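Local coordinates for dual specificity protein phosphatase 8 (Homo sapiens, PDB 4JMK) that probably removes phosphate from phosphotyrosine, phosphoserine and phosphothreonine in MAP kinases and so lowers their activity, this chain being its catalytic domain, at residues Asp22-Gln26 with Asn27-Tyr31; Lys69-Glu72 with Phe73-Ala77. The protein carries 1 engineered substitution. All coordinates share one frame; numbering follows the deposited sequence.

Overall arrangement
Both contacts are local and both lie in the dual specificity phosphatase catalytic domain, whose sheet has helices packed against it. Contact 1 ends the helix 21-26 and turns the chain into strand 29-34; contact 2 is two turns of the helix 67-79, which packs on that strand and its neighbour 83-87. Their centres are about 18 Å apart, yet they touch through Tyr31, the last residue of contact 1: its CD2 lies 3.7 Å from CZ of Phe73, and its CG 3.8 Å from CB of Ala77. The side chain of Ser70 is about 11 Å from that of Ser88, the engineered residue at the predicted phosphocysteine position, whereas contact 1 lies away from that site.

Contact 1. Residues Asp22-Gln26 with Asn27-Tyr31; sequences DLMTQ and NGISY
Asn27, the first residue beyond the helix, grips the carbonyl of Leu23 twice. Its side-chain ND2 gives O of Leu23 a nearly straight bond of 2.8 Å (174° at the hydrogen) that lies in the plane of the Asn27 amide. The backbone N of Asn27 reaches the same oxygen at 3.1 Å from the opposite face of the carbonyl plane. With CG beside its own backbone N (chi1 -73°), the short side chain folds back over the last helical turn, and CD1 of Leu23 lies 3.6 Å from ND2. A leucine here has no amide N-H to give, and O of Leu23 would probably lose its straighter bond, keeping the one from the backbone N, so that the end of the helix is likely to be less firmly capped.

A Schellman motif closes the helix: N of Ile29 bonds to O of Met24 at 3.0 Å, and N of Gly28 is hydrogen-bonded to O of Thr25 (3.1 Å). Gly28 is the C-prime residue, and its positive phi of 62° suits glycine. From the helix side, the flexible chain of Met24 bends at chi2 and chi3, bringing CE to 3.5 Å from CG2 of Ile29, which follows the turn, the two side chains crossing at about a right angle. Both are apolar and buried, and both rest on Ile85 of strand 83-87; Met24 also meets Val18 of helix 15-18, and Ile29 meets Tyr11 of strand 10-13.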
ATOM      1  N   ASP A  22      -4.904 -13.896  15.503  1.00 31.27           N
ATOM      2  CA  ASP A  22      -3.660 -14.467  16.002  1.00 28.74           C
ATOM      3  C   ASP A  22      -2.462 -14.050  15.170  1.00 27.17           C
ATOM      4  O   ASP A  22      -1.415 -13.727  15.717  1.00 27.03           O
ATOM      5  CB  ASP A  22      -3.757 -15.988  16.066  1.00 32.40           C
ATOM      6  CG  ASP A  22      -4.774 -16.455  17.084  1.00 38.16           C
ATOM      7  OD1 ASP A  22      -5.138 -15.643  17.970  1.00 34.66           O
ATOM      8  OD2 ASP A  22      -5.206 -17.624  16.987  1.00 40.30           O
ATOM      9  N   LEU A  23      -2.610 -14.056  13.850  1.00 24.17           N
ATOM     10  CA  LEU A  23      -1.515 -13.649  12.977  1.00 18.08           C
ATOM     11  C   LEU A  23      -1.169 -12.182  13.208  1.00 16.00           C
ATOM     12  O   LEU A  23       0.010 -11.807  13.296  1.00 19.17           O
ATOM     13  CB  LEU A  23      -1.914 -13.854  11.522  1.00 24.53           C
ATOM     14  CG  LEU A  23      -0.859 -13.514  10.477  1.00 24.99           C
ATOM     15  CD1 LEU A  23       0.324 -14.479  10.580  1.00 24.28           C
ATOM     16  CD2 LEU A  23      -1.478 -13.533   9.079  1.00 32.32           C
ATOM     17  N   MET A  24      -2.203 -11.349  13.292  1.00 19.49           N
ATOM     18  CA  MET A  24      -2.005  -9.924  13.525  1.00 21.64           C
ATOM     19  C   MET A  24      -1.374  -9.656  14.892  1.00 25.46           C
ATOM     20  O   MET A  24      -0.448  -8.852  15.000  1.00 21.57           O
ATOM     21  CB  MET A  24      -3.330  -9.167  13.375  1.00 20.07           C
ATOM     22  CG  MET A  24      -3.886  -9.207  11.963  1.00 15.43           C
ATOM     23  SD  MET A  24      -3.012  -8.067  10.856  1.00 18.85           S
ATOM     24  CE  MET A  24      -3.637  -6.516  11.545  1.00 18.35           C
ATOM     25  N   THR A  25      -1.856 -10.328  15.936  1.00 26.21           N
ATOM     26  CA  THR A  25      -1.289 -10.104  17.272  1.00 25.82           C
ATOM     27  C   THR A  25       0.119 -10.684  17.377  1.00 21.43           C
ATOM     28  O   THR A  25       0.991 -10.099  18.020  1.00 22.79           O
ATOM     29  CB  THR A  25      -2.171 -10.693  18.391  1.00 23.64           C
ATOM     30  OG1 THR A  25      -2.319 -12.103  18.189  1.00 37.53           O
ATOM     31  CG2 THR A  25      -3.546 -10.054  18.381  1.00 22.45           C
ATOM     32  N   GLN A  26       0.325 -11.844  16.752  1.00 25.80           N
ATOM     33  CA  GLN A  26       1.627 -12.513  16.694  1.00 23.90           C
ATOM     34  C   GLN A  26       2.699 -11.599  16.110  1.00 23.94           C
ATOM     35  O   GLN A  26       3.865 -11.631  16.529  1.00 28.72           O
ATOM     36  CB  GLN A  26       1.498 -13.776  15.827  1.00 37.23           C
ATOM     37  CG  GLN A  26       2.747 -14.604  15.600  1.00 50.43           C
ATOM     38  CD  GLN A  26       2.480 -15.782  14.666  1.00 53.64           C
ATOM     39  OE1 GLN A  26       1.326 -16.138  14.414  1.00 52.75           O
ATOM     40  NE2 GLN A  26       3.543 -16.385  14.145  1.00 54.95           N
ATOM     41  N   ASN A  27       2.308 -10.783  15.137  1.00 22.90           N
ATOM     42  CA  ASN A  27       3.263  -9.906  14.448  1.00 20.31           C
ATOM     43  C   ASN A  27       3.200  -8.470  14.933  1.00 22.29           C
ATOM     44  O   ASN A  27       3.854  -7.587  14.361  1.00 22.63           O
ATOM     45  CB  ASN A  27       3.021  -9.941  12.939  1.00 22.96           C
ATOM     46  CG  ASN A  27       3.487 -11.231  12.320  1.00 26.63           C
ATOM     47  OD1 ASN A  27       4.652 -11.360  11.946  1.00 30.14           O
ATOM     48  ND2 ASN A  27       2.588 -12.207  12.226  1.00 23.46           N
ATOM     49  N   GLY A  28       2.403  -8.240  15.972  1.00 21.37           N
ATOM     50  CA  GLY A  28       2.278  -6.920  16.572  1.00 18.16           C
ATOM     51  C   GLY A  28       1.735  -5.854  15.629  1.00 24.77           C
ATOM     52  O   GLY A  28       2.060  -4.680  15.769  1.00 19.29           O
ATOM     53  N   ILE A  29       0.904  -6.248  14.671  1.00 17.21           N
ATOM     54  CA  ILE A  29       0.364  -5.270  13.711  1.00 18.30           C
ATOM     55  C   ILE A  29      -0.861  -4.538  14.258  1.00 17.51           C
ATOM     56  O   ILE A  29      -1.898  -5.161  14.552  1.00 19.70           O
ATOM     57  CB  ILE A  29       0.026  -5.949  12.364  1.00 16.96           C
ATOM     58  CG1 ILE A  29       1.281  -6.623  11.812  1.00 17.67           C
ATOM     59  CG2 ILE A  29      -0.514  -4.913  11.351  1.00 12.34           C
ATOM     60  CD1 ILE A  29       1.016  -7.490  10.588  1.00 29.08           C
ATOM     61  N   SER A  30      -0.751  -3.213  14.381  1.00 15.44           N
ATOM     62  CA  SER A  30      -1.805  -2.402  14.996  1.00 19.29           C
ATOM     63  C   SER A  30      -2.432  -1.384  14.041  1.00 15.53           C
ATOM     64  O   SER A  30      -3.504  -0.852  14.328  1.00 18.03           O
ATOM     65  CB  SER A  30      -1.283  -1.695  16.261  1.00 20.76           C
ATOM     66  OG  SER A  30      -0.342  -0.662  15.953  1.00 17.85           O
ATOM     67  N   TYR A  31      -1.772  -1.122  12.909  1.00 14.42           N
ATOM     68  CA  TYR A  31      -2.306  -0.218  11.879  1.00 10.19           C
ATOM     69  C   TYR A  31      -2.748  -1.000  10.645  1.00 14.48           C
ATOM     70  O   TYR A  31      -2.063  -1.942  10.228  1.00 14.59           O
ATOM     71  CB  TYR A  31      -1.222   0.757  11.415  1.00 13.74           C
ATOM     72  CG  TYR A  31      -0.982   1.943  12.320  1.00 17.84           C
ATOM     73  CD1 TYR A  31      -0.323   1.799  13.530  1.00 20.68           C
ATOM     74  CD2 TYR A  31      -1.383   3.212  11.937  1.00 20.14           C
ATOM     75  CE1 TYR A  31      -0.081   2.889  14.339  1.00 28.46           C
ATOM     76  CE2 TYR A  31      -1.148   4.308  12.738  1.00 23.56           C
ATOM     77  CZ  TYR A  31      -0.500   4.140  13.934  1.00 29.28           C
ATOM     78  OH  TYR A  31      -0.265   5.231  14.734  1.00 32.83           O
TER

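Contact 2. Residues Lys69-Glu72 with Phe73-Ala77; sequences KSIE and FIDKA
Glu72 has CG anti to its backbone N (chi1 178°), while Lys76, one turn on, has CG beside its own N (chi1 -72°); from these starts the two extended chains run side by side, pointing the same way. OE2 of Glu72 comes to 4.1 Å from CE of Lys76 and to 4.2 Å from its NZ. The opposite charges are thus near neighbours beyond salt-bridge distance, and their attraction is likely to be modest. Long charged chains suit this exposed side of the helix, where their methylenes can lie along the backbone: CG of Lys76 is 3.3 Å from O of Glu72.

Ile71 and Asp75 form a second pair spaced four residues apart, again alongside each other, with CG2 of Ile71 3.8 Å from OD2 of Asp75. The other carboxylate oxygen, OD1, is hydrogen-bonded to the hydroxyl of Tyr102, which ties this acidic side chain to helix 94-107.

Backbone bonds from residue i+4 to residue i bind the turns together, among them N of Ile74 to O of Ser70 (3.0 Å) and N of Asp75 to O of Ile71 (2.9 Å). The aliphatic CG1 of Ile74 lies 3.5 Å from O of Ser70, so the branched chain packs close to the turn before it. Ser70 is small enough for a buried position, and its OG is satisfied by a hydrogen bond with O of Trp66.

This is an amphipathic helix: Phe73, Ile74 and Ala77 rest on Val84 of strand 83-87, Phe73 also reaches Met51 of strand 50-52 and Leu33 of strand 29-34, and Ile71 and Ile74 meet Tyr102 of helix 94-107.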
ATOM      1  N   LYS A  69      -2.219  10.335   0.433  1.00 18.91           N
ATOM      2  CA  LYS A  69      -2.800  10.115   1.761  1.00 20.62           C
ATOM      3  C   LYS A  69      -2.499   8.723   2.320  1.00 17.60           C
ATOM      4  O   LYS A  69      -2.322   8.559   3.529  1.00 17.57           O
ATOM      5  CB  LYS A  69      -4.314  10.371   1.748  1.00 24.21           C
ATOM      6  CG  LYS A  69      -4.676  11.850   1.654  1.00 40.50           C
ATOM      7  CD  LYS A  69      -6.155  12.081   1.958  1.00 52.39           C
ATOM      8  CE  LYS A  69      -6.522  13.563   1.924  1.00 59.45           C
ATOM      9  NZ  LYS A  69      -7.397  13.895   0.755  1.00 67.23           N
ATOM     10  N   SER A  70      -2.469   7.720   1.445  1.00 16.94           N
ATOM     11  CA  SER A  70      -2.060   6.365   1.837  1.00 12.27           C
ATOM     12  C   SER A  70      -0.613   6.351   2.324  1.00 16.17           C
ATOM     13  O   SER A  70      -0.283   5.759   3.352  1.00 15.69           O
ATOM     14  CB  SER A  70      -2.181   5.425   0.630  1.00 17.53           C
ATOM     15  OG  SER A  70      -3.515   5.345   0.158  1.00 18.46           O
ATOM     16  N   ILE A  71       0.261   7.022   1.586  1.00 15.21           N
ATOM     17  CA  ILE A  71       1.657   7.131   1.987  1.00 19.04           C
ATOM     18  C   ILE A  71       1.821   7.864   3.330  1.00 18.38           C
ATOM     19  O   ILE A  71       2.593   7.431   4.191  1.00 18.15           O
ATOM     20  CB  ILE A  71       2.473   7.769   0.840  1.00 15.63           C
ATOM     21  CG1 ILE A  71       2.535   6.783  -0.333  1.00 19.67           C
ATOM     22  CG2 ILE A  71       3.881   8.172   1.280  1.00 17.53           C
ATOM     23  CD1 ILE A  71       3.124   7.379  -1.620  1.00 21.30           C
ATOM     24  N   GLU A  72       1.095   8.961   3.511  1.00 17.53           N
ATOM     25  CA  GLU A  72       1.070   9.682   4.787  1.00 20.62           C
ATOM     26  C   GLU A  72       0.661   8.763   5.960  1.00 20.06           C
ATOM     27  O   GLU A  72       1.276   8.787   7.034  1.00 17.16           O
ATOM     28  CB  GLU A  72       0.099  10.867   4.664  1.00 23.27           C
ATOM     29  CG  GLU A  72      -0.085  11.699   5.922  1.00 32.10           C
ATOM     30  CD  GLU A  72      -1.287  12.645   5.831  1.00 46.80           C
ATOM     31  OE1 GLU A  72      -1.077  13.874   5.740  1.00 51.91           O
ATOM     32  OE2 GLU A  72      -2.442  12.161   5.860  1.00 43.41           O
ATOM     33  N   PHE A  73      -0.372   7.951   5.746  1.00 18.71           N
ATOM     34  CA  PHE A  73      -0.831   7.002   6.759  1.00 17.94           C
ATOM     35  C   PHE A  73       0.273   6.013   7.131  1.00 16.92           C
ATOM     36  O   PHE A  73       0.511   5.739   8.320  1.00 17.64           O
ATOM     37  CB  PHE A  73      -2.066   6.252   6.244  1.00 19.06           C
ATOM     38  CG  PHE A  73      -2.665   5.278   7.245  1.00 17.14           C
ATOM     39  CD1 PHE A  73      -3.380   5.739   8.351  1.00 20.66           C
ATOM     40  CD2 PHE A  73      -2.523   3.908   7.065  1.00 17.98           C
ATOM     41  CE1 PHE A  73      -3.939   4.841   9.270  1.00 19.50           C
ATOM     42  CE2 PHE A  73      -3.069   3.002   7.975  1.00 16.80           C
ATOM     43  CZ  PHE A  73      -3.791   3.472   9.084  1.00 17.38           C
ATOM     44  N   ILE A  74       0.933   5.455   6.118  1.00 16.45           N
ATOM     45  CA  ILE A  74       2.015   4.503   6.363  1.00 12.24           C
ATOM     46  C   ILE A  74       3.141   5.184   7.131  1.00 18.81           C
ATOM     47  O   ILE A  74       3.709   4.590   8.058  1.00 18.12           O
ATOM     48  CB  ILE A  74       2.544   3.878   5.042  1.00 15.24           C
ATOM     49  CG1 ILE A  74       1.462   2.979   4.418  1.00 16.04           C
ATOM     50  CG2 ILE A  74       3.855   3.089   5.280  1.00 14.07           C
ATOM     51  CD1 ILE A  74       1.729   2.626   2.965  1.00 15.92           C
ATOM     52  N   ASP A  75       3.448   6.433   6.782  1.00 14.71           N
ATOM     53  CA  ASP A  75       4.474   7.168   7.533  1.00 11.14           C
ATOM     54  C   ASP A  75       4.046   7.536   8.964  1.00 17.21           C
ATOM     55  O   ASP A  75       4.897   7.703   9.846  1.00 16.79           O
ATOM     56  CB  ASP A  75       4.935   8.401   6.752  1.00 15.19           C
ATOM     57  CG  ASP A  75       5.834   8.032   5.583  1.00 19.79           C
ATOM     58  OD1 ASP A  75       6.596   7.043   5.714  1.00 20.88           O
ATOM     59  OD2 ASP A  75       5.785   8.725   4.542  1.00 22.55           O
ATOM     60  N   LYS A  76       2.744   7.664   9.211  1.00 13.56           N
ATOM     61  CA  LYS A  76       2.301   7.890  10.590  1.00 18.95           C
ATOM     62  C   LYS A  76       2.646   6.683  11.457  1.00 19.35           C
ATOM     63  O   LYS A  76       3.083   6.836  12.601  1.00 17.73           O
ATOM     64  CB  LYS A  76       0.803   8.166  10.669  1.00 21.12           C
ATOM     65  CG  LYS A  76       0.385   9.515  10.134  1.00 27.00           C
ATOM     66  CD  LYS A  76      -1.108   9.741  10.410  1.00 35.18           C
ATOM     67  CE  LYS A  76      -1.642  11.005   9.751  1.00 41.11           C
ATOM     68  NZ  LYS A  76      -3.137  11.120   9.903  1.00 34.43           N
ATOM     69  N   ALA A  77       2.451   5.483  10.913  1.00 21.27           N
ATOM     70  CA  ALA A  77       2.851   4.256  11.603  1.00 19.81           C
ATOM     71  C   ALA A  77       4.364   4.229  11.834  1.00 19.99           C
ATOM     72  O   ALA A  77       4.831   3.957  12.946  1.00 21.96           O
ATOM     73  CB  ALA A  77       2.395   3.015  10.818  1.00 17.20           C
TER